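Local coordinates for protein aldehyde dehydrogenase (Staphylococcus aureus, PDB 6K10) that oxidises 4,4'-diaponeurosporen-4-al to 4,4'-diaponeurosporenoic acid with NAD+, a step in the biosynthesis of the carotenoid staphyloxanthin, at residues K38-A43 and E130-A135; P124-F129 and R421-Y426; S46-I51 and T69-T74. The protein carries 1 engineered substitution. One frame throughout, in Å; residues are numbered along the deposited sequence.

In the fold
Contacts 1 and 3 lie about 17 and 18 Å from the centre of the chain, measured from their own centres, away from the annotated sites; contact 2 lies about 7 Å from it, next to the predicted active site. Along the sequence, contact 3 (46-51 with 69-74) falls between the two segments of contact 1 (38-43 with 130-135), and contact 2 (124-129 with 421-426) opens after contact 3 has closed. Contacts 1 and 2 share helix 126-138, their centres about 10 Å apart. Glu70 OE1 bonds the backbone N atoms of Phe125 and Gln126, and Glu130 packs on Tyr422. Contacts 2 and 3 both touch the second subunit.

Contact 1. Residues K38-A43 and E130-A135; sequences KKLSKA and EPLIGA
Leu132 and Ile133 of helix 126-138 both reach the same methyl of Leu40, CD2, at the side of helix 30-46. Glu130, which begins the segment, has its carboxylate held by Ser427 and Ser77. Pro131 follows and has no N-H to give to the preceding turn, which is where the helix kinks. The bond from Gly134 N to Glu130 O is weak, at 3.5 Å. Leu132 points toward helix 30-46. Its CD2 methyl comes within 4.3 Å of Leu40 CD2, a methyl-to-methyl touch. Both leucines hold CG opposite the backbone N (chi1 -173° for Leu40), and this swings their branches into the gap between the helices. Ile133 arrives from a different quarter: its CG1, rather than a branch end, lies 4.3 Å from Leu40 CD2, with the two approaches separated by roughly a right angle at that methyl. Leu40 CD2 is therefore set into the corner made by two successive residues of the opposite helix. Ile133 also touches Ser77, Ile78 and Ala81 of helix 63-89, while Leu40 also meets Phe129, Ile136 and Phe165. After Gly134, Ala135 N is bonded to Pro131 O at 2.9 Å. The contact is modest, about 101 Å² in all, purely apolar and buried. Helix 126-138 is the crossover between the adjacent parallel strands 104-118 and 141-145, a beta-alpha-beta unit of the Rossmann-like NAD-binding domain of aldehyde dehydrogenases, and helix 30-46 packs on it from outside.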
loop_
_atom_site.group_PDB
_atom_site.type_symbol
_atom_site.label_atom_id
_atom_site.label_comp_id
_atom_site.label_asym_id
_atom_site.label_seq_id
_atom_site.Cartn_x
_atom_site.Cartn_y
_atom_site.Cartn_z
ATOM N N LYS A 38 -1.646 24.970 10.683
ATOM C CA LYS A 38 -1.390 26.050 11.634
ATOM C C LYS A 38 -2.384 26.007 12.785
ATOM O O LYS A 38 -1.999 26.073 13.958
ATOM C CB LYS A 38 -1.471 27.412 10.942
ATOM C CG LYS A 38 -0.550 27.600 9.766
ATOM N N LYS A 39 -3.674 25.916 12.459
ATOM C CA LYS A 39 -4.699 25.878 13.495
ATOM C C LYS A 39 -4.513 24.671 14.403
ATOM O O LYS A 39 -4.682 24.774 15.622
ATOM C CB LYS A 39 -6.086 25.870 12.853
ATOM C CG LYS A 39 -6.455 27.178 12.165
ATOM C CD LYS A 39 -7.591 26.977 11.176
ATOM C CE LYS A 39 -8.853 26.497 11.871
ATOM N NZ LYS A 39 -9.931 26.171 10.893
ATOM N N LEU A 40 -4.149 23.522 13.829
ATOM C CA LEU A 40 -3.893 22.333 14.636
ATOM C C LEU A 40 -2.751 22.569 15.617
ATOM O O LEU A 40 -2.839 22.199 16.794
ATOM C CB LEU A 40 -3.578 21.142 13.731
ATOM C CG LEU A 40 -3.450 19.788 14.430
ATOM C CD1 LEU A 40 -4.747 19.430 15.138
ATOM C CD2 LEU A 40 -3.055 18.704 13.440
ATOM N N SER A 41 -1.666 23.183 15.144
ATOM C CA SER A 41 -0.528 23.470 16.012
ATOM C C SER A 41 -0.908 24.452 17.113
ATOM O O SER A 41 -0.618 24.221 18.294
ATOM C CB SER A 41 0.629 24.019 15.180
ATOM O OG SER A 41 1.757 24.273 15.995
ATOM N N LYS A 42 -1.539 25.568 16.736
ATOM C CA LYS A 42 -2.009 26.537 17.721
ATOM C C LYS A 42 -2.930 25.882 18.739
ATOM O O LYS A 42 -2.871 26.183 19.937
ATOM C CB LYS A 42 -2.731 27.682 17.009
ATOM C CG LYS A 42 -3.723 28.440 17.876
ATOM C CD LYS A 42 -4.368 29.585 17.111
ATOM C CE LYS A 42 -5.694 29.991 17.736
ATOM N NZ LYS A 42 -6.354 31.079 16.964
ATOM N N ALA A 43 -3.776 24.968 18.275
ATOM C CA ALA A 43 -4.750 24.333 19.149
ATOM C C ALA A 43 -4.076 23.411 20.163
ATOM O O ALA A 43 -4.450 23.400 21.342
ATOM C CB ALA A 43 -5.761 23.583 18.287
ATOM N N GLU A 130 -0.504 12.020 14.613
ATOM C CA GLU A 130 0.444 11.758 13.534
ATOM C C GLU A 130 -0.255 11.240 12.272
ATOM O O GLU A 130 0.044 11.745 11.179
ATOM C CB GLU A 130 1.562 10.824 14.006
ATOM C CG GLU A 130 2.549 10.480 12.899
ATOM C CD GLU A 130 3.093 11.717 12.190
ATOM O OE1 GLU A 130 3.235 11.682 10.947
ATOM O OE2 GLU A 130 3.381 12.727 12.867
ATOM N N PRO A 131 -1.185 10.276 12.346
ATOM C CA PRO A 131 -1.982 9.997 11.135
ATOM C C PRO A 131 -2.760 11.204 10.646
ATOM O O PRO A 131 -2.814 11.448 9.432
ATOM C CB PRO A 131 -2.915 8.856 11.569
ATOM C CG PRO A 131 -2.319 8.291 12.782
ATOM C CD PRO A 131 -1.559 9.385 13.458
ATOM N N LEU A 132 -3.350 11.978 11.561
ATOM C CA LEU A 132 -4.170 13.118 11.156
ATOM C C LEU A 132 -3.366 14.131 10.351
ATOM O O LEU A 132 -3.861 14.678 9.356
ATOM C CB LEU A 132 -4.779 13.791 12.384
ATOM C CG LEU A 132 -5.742 14.937 12.068
ATOM C CD1 LEU A 132 -6.993 14.407 11.379
ATOM C CD2 LEU A 132 -6.100 15.729 13.316
ATOM N N ILE A 133 -2.129 14.404 10.775
ATOM C CA ILE A 133 -1.266 15.316 10.028
ATOM C C ILE A 133 -1.157 14.864 8.579
ATOM O O ILE A 133 -1.304 15.660 7.646
ATOM C CB ILE A 133 0.121 15.410 10.687
ATOM C CG1 ILE A 133 0.020 16.037 12.076
ATOM C CG2 ILE A 133 1.057 16.221 9.817
ATOM C CD1 ILE A 133 1.233 15.769 12.938
ATOM N N GLY A 134 -0.905 13.570 8.374
ATOM C CA GLY A 134 -0.837 13.050 7.018
ATOM C C GLY A 134 -2.146 13.218 6.272
ATOM O O GLY A 134 -2.166 13.636 5.112
ATOM N N ALA A 135 -3.262 12.900 6.934
ATOM C CA ALA A 135 -4.568 13.042 6.298
ATOM C C ALA A 135 -4.845 14.494 5.932
ATOM O O ALA A 135 -5.331 14.786 4.833
ATOM C CB ALA A 135 -5.661 12.500 7.219
#

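Contact 2. Residues P124-F129 and R421-Y426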
loop_
_atom_site.group_PDB
_atom_site.type_symbol
_atom_site.label_atom_id
_atom_site.label_comp_id
_atom_site.label_asym_id
_atom_site.label_seq_id
_atom_site.Cartn_x
_atom_site.Cartn_y
_atom_site.Cartn_z
ATOM N N PRO A 124 -2.297 7.606 23.243
ATOM C CA PRO A 124 -3.633 7.928 22.721
ATOM C C PRO A 124 -3.701 9.257 22.005
ATOM O O PRO A 124 -4.646 9.481 21.238
ATOM C CB PRO A 124 -4.505 7.926 23.981
ATOM C CG PRO A 124 -3.561 8.297 25.083
ATOM C CD PRO A 124 -2.224 7.718 24.710
ATOM N N PHE A 125 -2.733 10.141 22.227
ATOM C CA PHE A 125 -2.683 11.429 21.547
ATOM C C PHE A 125 -1.872 11.328 20.256
ATOM O O PHE A 125 -2.368 11.668 19.178
ATOM C CB PHE A 125 -2.106 12.483 22.501
ATOM C CG PHE A 125 -2.013 13.861 21.916
ATOM C CD1 PHE A 125 -0.864 14.274 21.265
ATOM C CD2 PHE A 125 -3.068 14.751 22.034
ATOM C CE1 PHE A 125 -0.772 15.544 20.731
ATOM C CE2 PHE A 125 -2.981 16.024 21.505
ATOM C CZ PHE A 125 -1.830 16.421 20.852
ATOM N N GLN A 126 -0.631 10.838 20.355
ATOM C CA GLN A 126 0.236 10.741 19.181
ATOM C C GLN A 126 -0.368 9.856 18.098
ATOM O O GLN A 126 -0.275 10.172 16.906
ATOM C CB GLN A 126 1.618 10.223 19.590
ATOM C CG GLN A 126 2.385 9.495 18.492
ATOM C CD GLN A 126 2.978 10.423 17.452
ATOM O OE1 GLN A 126 2.869 11.647 17.554
ATOM N NE2 GLN A 126 3.613 9.844 16.441
ATOM N N LEU A 127 -1.002 8.752 18.489
ATOM C CA LEU A 127 -1.564 7.850 17.493
ATOM C C LEU A 127 -2.866 8.359 16.893
ATOM O O LEU A 127 -3.366 7.751 15.943
ATOM C CB LEU A 127 -1.748 6.459 18.097
ATOM C CG LEU A 127 -0.418 5.832 18.534
ATOM C CD1 LEU A 127 -0.637 4.604 19.405
ATOM C CD2 LEU A 127 0.426 5.483 17.317
ATOM N N VAL A 128 -3.425 9.440 17.421
ATOM C CA VAL A 128 -4.463 10.179 16.709
ATOM C C VAL A 128 -3.858 11.189 15.741
ATOM O O VAL A 128 -4.245 11.253 14.569
ATOM C CB VAL A 128 -5.420 10.868 17.710
ATOM C CG1 VAL A 128 -6.202 11.983 17.018
ATOM C CG2 VAL A 128 -6.388 9.871 18.323
ATOM N N PHE A 129 -2.873 11.964 16.201
ATOM C CA PHE A 129 -2.518 13.175 15.470
ATOM C C PHE A 129 -1.420 12.983 14.432
ATOM O O PHE A 129 -1.409 13.707 13.429
ATOM C CB PHE A 129 -2.152 14.286 16.458
ATOM C CG PHE A 129 -3.353 14.874 17.158
ATOM C CD1 PHE A 129 -4.084 15.871 16.543
ATOM C CD2 PHE A 129 -3.767 14.421 18.397
ATOM C CE1 PHE A 129 -5.196 16.415 17.147
ATOM C CE2 PHE A 129 -4.884 14.963 19.008
ATOM C CZ PHE A 129 -5.599 15.964 18.383
ATOM N N ARG A 421 2.479 1.937 6.315
ATOM C CA ARG A 421 3.512 2.636 7.072
ATOM C C ARG A 421 3.201 4.124 7.115
ATOM O O ARG A 421 2.413 4.629 6.318
ATOM C CB ARG A 421 4.891 2.391 6.457
ATOM C CG ARG A 421 5.118 3.168 5.168
ATOM C CD ARG A 421 5.236 2.254 3.965
ATOM N NE ARG A 421 5.560 2.994 2.747
ATOM C CZ ARG A 421 6.686 2.830 2.062
ATOM N NH1 ARG A 421 6.911 3.540 0.964
ATOM N NH2 ARG A 421 7.593 1.958 2.483
ATOM N N TYR A 422 3.832 4.822 8.059
ATOM C CA TYR A 422 3.660 6.272 8.171
ATOM C C TYR A 422 4.858 6.859 8.914
ATOM O O TYR A 422 5.901 6.212 9.038
ATOM C CB TYR A 422 2.314 6.630 8.822
ATOM C CG TYR A 422 2.166 6.331 10.303
ATOM C CD1 TYR A 422 2.272 5.035 10.794
ATOM C CD2 TYR A 422 1.880 7.346 11.212
ATOM C CE1 TYR A 422 2.117 4.760 12.146
ATOM C CE2 TYR A 422 1.725 7.084 12.565
ATOM C CZ TYR A 422 1.844 5.790 13.028
ATOM O OH TYR A 422 1.690 5.526 14.371
ATOM N N HIS A 423 4.673 8.084 9.422
ATOM C CA HIS A 423 5.696 9.019 9.893
ATOM C C HIS A 423 6.252 9.874 8.764
ATOM O O HIS A 423 6.546 9.371 7.672
ATOM C CB HIS A 423 6.865 8.337 10.619
ATOM C CG HIS A 423 6.511 7.815 11.970
ATOM N ND1 HIS A 423 7.447 7.265 12.820
ATOM C CD2 HIS A 423 5.326 7.755 12.620
ATOM C CE1 HIS A 423 6.857 6.900 13.942
ATOM N NE2 HIS A 423 5.569 7.184 13.845
ATOM N N GLY A 424 6.399 11.171 9.031
ATOM C CA GLY A 424 6.979 12.074 8.049
ATOM C C GLY A 424 6.184 12.105 6.769
ATOM O O GLY A 424 4.948 12.166 6.784
ATOM N N LYS A 425 6.897 12.050 5.638
ATOM C CA LYS A 425 6.227 12.045 4.342
ATOM C C LYS A 425 5.410 10.776 4.125
ATOM O O LYS A 425 4.441 10.789 3.354
ATOM C CB LYS A 425 7.256 12.226 3.223
ATOM C CG LYS A 425 6.640 12.355 1.836
ATOM C CD LYS A 425 7.661 12.669 0.761
ATOM C CE LYS A 425 6.976 12.838 -0.589
ATOM N NZ LYS A 425 6.437 11.549 -1.120
ATOM N N TYR A 426 5.769 9.675 4.798
ATOM C CA TYR A 426 4.997 8.447 4.642
ATOM C C TYR A 426 3.583 8.596 5.188
ATOM O O TYR A 426 2.658 7.938 4.693
ATOM C CB TYR A 426 5.720 7.278 5.319
ATOM C CG TYR A 426 7.087 7.010 4.733
ATOM C CD1 TYR A 426 7.232 6.260 3.575
ATOM C CD2 TYR A 426 8.231 7.520 5.332
ATOM C CE1 TYR A 426 8.479 6.018 3.029
ATOM C CE2 TYR A 426 9.481 7.286 4.796
ATOM C CZ TYR A 426 9.601 6.534 3.647
ATOM O OH TYR A 426 10.848 6.299 3.114
#
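Leu127, in the first turn of helix 126-138, and His423, in the loop before helix 425-430, make the nearest backbone approach at 10.6 Å between CA atoms, so side chains alone bridge the gap. The closest meeting is between Leu127 CD2 and the phenol oxygen of Tyr422, 3.2 Å apart, and the two side chains cross at about a right angle. Tyr422 holds its ring between backbone N and carbonyl carbon (chi1 71°), which sends the OH out toward the helix. One face of that ring is taken by its neighbour, His423, whose CD2 stands 3.6 Å above the plane, off toward the rim. Gln126 meets the imidazole obliquely, with its NE2 4.2 Å from His423 NE2, too far for a hydrogen bond; the polar partner of its amide is Thr74, whose OG1 lies beside Gln126 OE1. The side chain of Tyr422 lies about 3 Å from that of Glu217, a predicted active-site residue, so the contact probably helps line the catalytic region. The side chain of Leu127 is about 7 Å from that of Ser251, an engineered residue at the other predicted position. Arg421 forms a salt bridge with Glu434 of the second subunit. The contact lies where helix 126-138, with Ile73 of helix 63-89 touching Gln126, meets the loop following strand 418-419, while Phe192 of strand 190-194 packs edge-to-face with Tyr422.

Contact 3. Residues S46-I51 and T69-T74; sequences SYESDI and TEIGIT
The carboxylate of Glu48 lies beyond the contact with Ile71, and no atom of 69-74 stacks on either of its faces; the touching is done by its aliphatic stem. CG of Glu48 lies 4.1 Å from Ile71 CD1, the two side chains crossing at about a right angle. Glu48 OE1 is hydrogen-bonded to Tyr67 OH, and OE2 pairs in a salt bridge with Lys461 of the second subunit. Glu70 likewise keeps its carboxylate for others, with OE2 in a salt bridge to Lys61. Between Glu48 and Ile51, one helical turn apart, Ile71 inserts its CD1 methyl, 3.7 Å from Ile51 CG2. Ile71 CG1 is turned away from the carbonyl carbon (chi1 -59°), carrying CD1 across to helix 48-59. Within helix 63-89, Thr74 OG1 donates to Glu70 O at 2.6 Å, nearly in line with the carbonyl. Ile44 backs both isoleucines. The chemistry is thus divided: greasy atoms fill the joint between the helices, while the glutamate charges, each matched by a lysine, bind helix to loop and subunit to subunit.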
loop_
_atom_site.group_PDB
_atom_site.type_symbol
_atom_site.label_atom_id
_atom_site.label_comp_id
_atom_site.label_asym_id
_atom_site.label_seq_id
_atom_site.Cartn_x
_atom_site.Cartn_y
_atom_site.Cartn_z
ATOM N N SER A 46 -2.473 25.557 22.840
ATOM C CA SER A 46 -3.464 26.106 23.758
ATOM C C SER A 46 -3.921 25.066 24.772
ATOM O O SER A 46 -4.243 25.410 25.915
ATOM C CB SER A 46 -4.659 26.644 22.973
ATOM O OG SER A 46 -4.233 27.523 21.947
ATOM N N TYR A 47 -3.939 23.796 24.380
ATOM C CA TYR A 47 -4.416 22.710 25.223
ATOM C C TYR A 47 -3.287 21.906 25.848
ATOM O O TYR A 47 -3.549 20.847 26.426
ATOM C CB TYR A 47 -5.309 21.783 24.407
ATOM C CG TYR A 47 -6.737 22.240 24.281
ATOM C CD1 TYR A 47 -7.073 23.296 23.449
ATOM C CD2 TYR A 47 -7.758 21.580 24.948
ATOM C CE1 TYR A 47 -8.382 23.703 23.306
ATOM C CE2 TYR A 47 -9.068 21.979 24.813
ATOM C CZ TYR A 47 -9.375 23.041 23.991
ATOM O OH TYR A 47 -10.684 23.439 23.856
ATOM N N GLU A 48 -2.041 22.379 25.741
ATOM C CA GLU A 48 -0.895 21.588 26.179
ATOM C C GLU A 48 -1.043 21.132 27.627
ATOM O O GLU A 48 -0.782 19.969 27.954
ATOM C CB GLU A 48 0.394 22.392 26.006
ATOM C CG GLU A 48 1.636 21.643 26.454
ATOM C CD GLU A 48 2.878 22.511 26.446
ATOM O OE1 GLU A 48 3.307 22.921 25.348
ATOM O OE2 GLU A 48 3.424 22.781 27.536
ATOM N N SER A 49 -1.470 22.038 28.508
ATOM C CA SER A 49 -1.604 21.680 29.916
ATOM C C SER A 49 -2.674 20.613 30.117
ATOM O O SER A 49 -2.478 19.665 30.887
ATOM C CB SER A 49 -1.924 22.924 30.747
ATOM O OG SER A 49 -1.540 22.735 32.097
ATOM N N ASP A 50 -3.812 20.747 29.429
ATOM C CA ASP A 50 -4.882 19.765 29.569
ATOM C C ASP A 50 -4.480 18.410 29.002
ATOM O O ASP A 50 -4.886 17.372 29.538
ATOM C CB ASP A 50 -6.154 20.269 28.885
ATOM C CG ASP A 50 -6.384 21.753 29.099
ATOM O OD1 ASP A 50 -5.660 22.571 28.486
ATOM O OD2 ASP A 50 -7.286 22.109 29.885
ATOM N N ILE A 51 -3.695 18.397 27.924
ATOM C CA ILE A 51 -3.228 17.131 27.366
ATOM C C ILE A 51 -2.285 16.438 28.342
ATOM O O ILE A 51 -2.394 15.231 28.584
ATOM C CB ILE A 51 -2.555 17.360 26.001
ATOM C CG1 ILE A 51 -3.544 17.980 25.016
ATOM C CG2 ILE A 51 -2.022 16.047 25.448
ATOM C CD1 ILE A 51 -2.876 18.660 23.841
ATOM N N THR A 69 7.051 11.782 23.569
ATOM C CA THR A 69 6.372 10.724 22.833
ATOM C C THR A 69 4.975 11.088 22.350
ATOM O O THR A 69 4.395 10.320 21.575
ATOM C CB THR A 69 6.281 9.447 23.686
ATOM O OG1 THR A 69 5.426 9.676 24.814
ATOM C CG2 THR A 69 7.661 9.026 24.171
ATOM N N GLU A 70 4.408 12.217 22.781
ATOM C CA GLU A 70 3.054 12.553 22.351
ATOM C C GLU A 70 2.931 13.989 21.850
ATOM O O GLU A 70 2.593 14.209 20.683
ATOM C CB GLU A 70 2.048 12.304 23.482
ATOM C CG GLU A 70 2.182 10.943 24.154
ATOM C CD GLU A 70 0.934 10.085 24.029
ATOM O OE1 GLU A 70 0.114 10.338 23.122
ATOM O OE2 GLU A 70 0.776 9.150 24.837
ATOM N N ILE A 71 3.196 14.973 22.707
ATOM C CA ILE A 71 2.933 16.365 22.338
ATOM C C ILE A 71 4.042 16.919 21.456
ATOM O O ILE A 71 3.793 17.378 20.334
ATOM C CB ILE A 71 2.742 17.237 23.591
ATOM C CG1 ILE A 71 1.577 16.724 24.430
ATOM C CG2 ILE A 71 2.513 18.685 23.189
ATOM C CD1 ILE A 71 1.282 17.593 25.623
ATOM N N GLY A 72 5.277 16.916 21.962
ATOM C CA GLY A 72 6.359 17.576 21.248
ATOM C C GLY A 72 6.616 16.976 19.881
ATOM O O GLY A 72 6.846 17.698 18.908
ATOM N N ILE A 73 6.581 15.645 19.789
ATOM C CA ILE A 73 6.815 14.984 18.512
ATOM C C ILE A 73 5.714 15.330 17.516
ATOM O O ILE A 73 5.962 15.402 16.306
ATOM C CB ILE A 73 6.948 13.464 18.730
ATOM C CG1 ILE A 73 7.335 12.755 17.433
ATOM C CG2 ILE A 73 5.665 12.882 19.304
ATOM C CD1 ILE A 73 8.003 11.419 17.662
ATOM N N THR A 74 4.493 15.570 18.001
ATOM C CA THR A 74 3.400 15.960 17.115
ATOM C C THR A 74 3.582 17.389 16.620
ATOM O O THR A 74 3.428 17.666 15.426
ATOM C CB THR A 74 2.062 15.803 17.837
ATOM O OG1 THR A 74 1.877 14.428 18.198
ATOM C CG2 THR A 74 0.907 16.249 16.947
#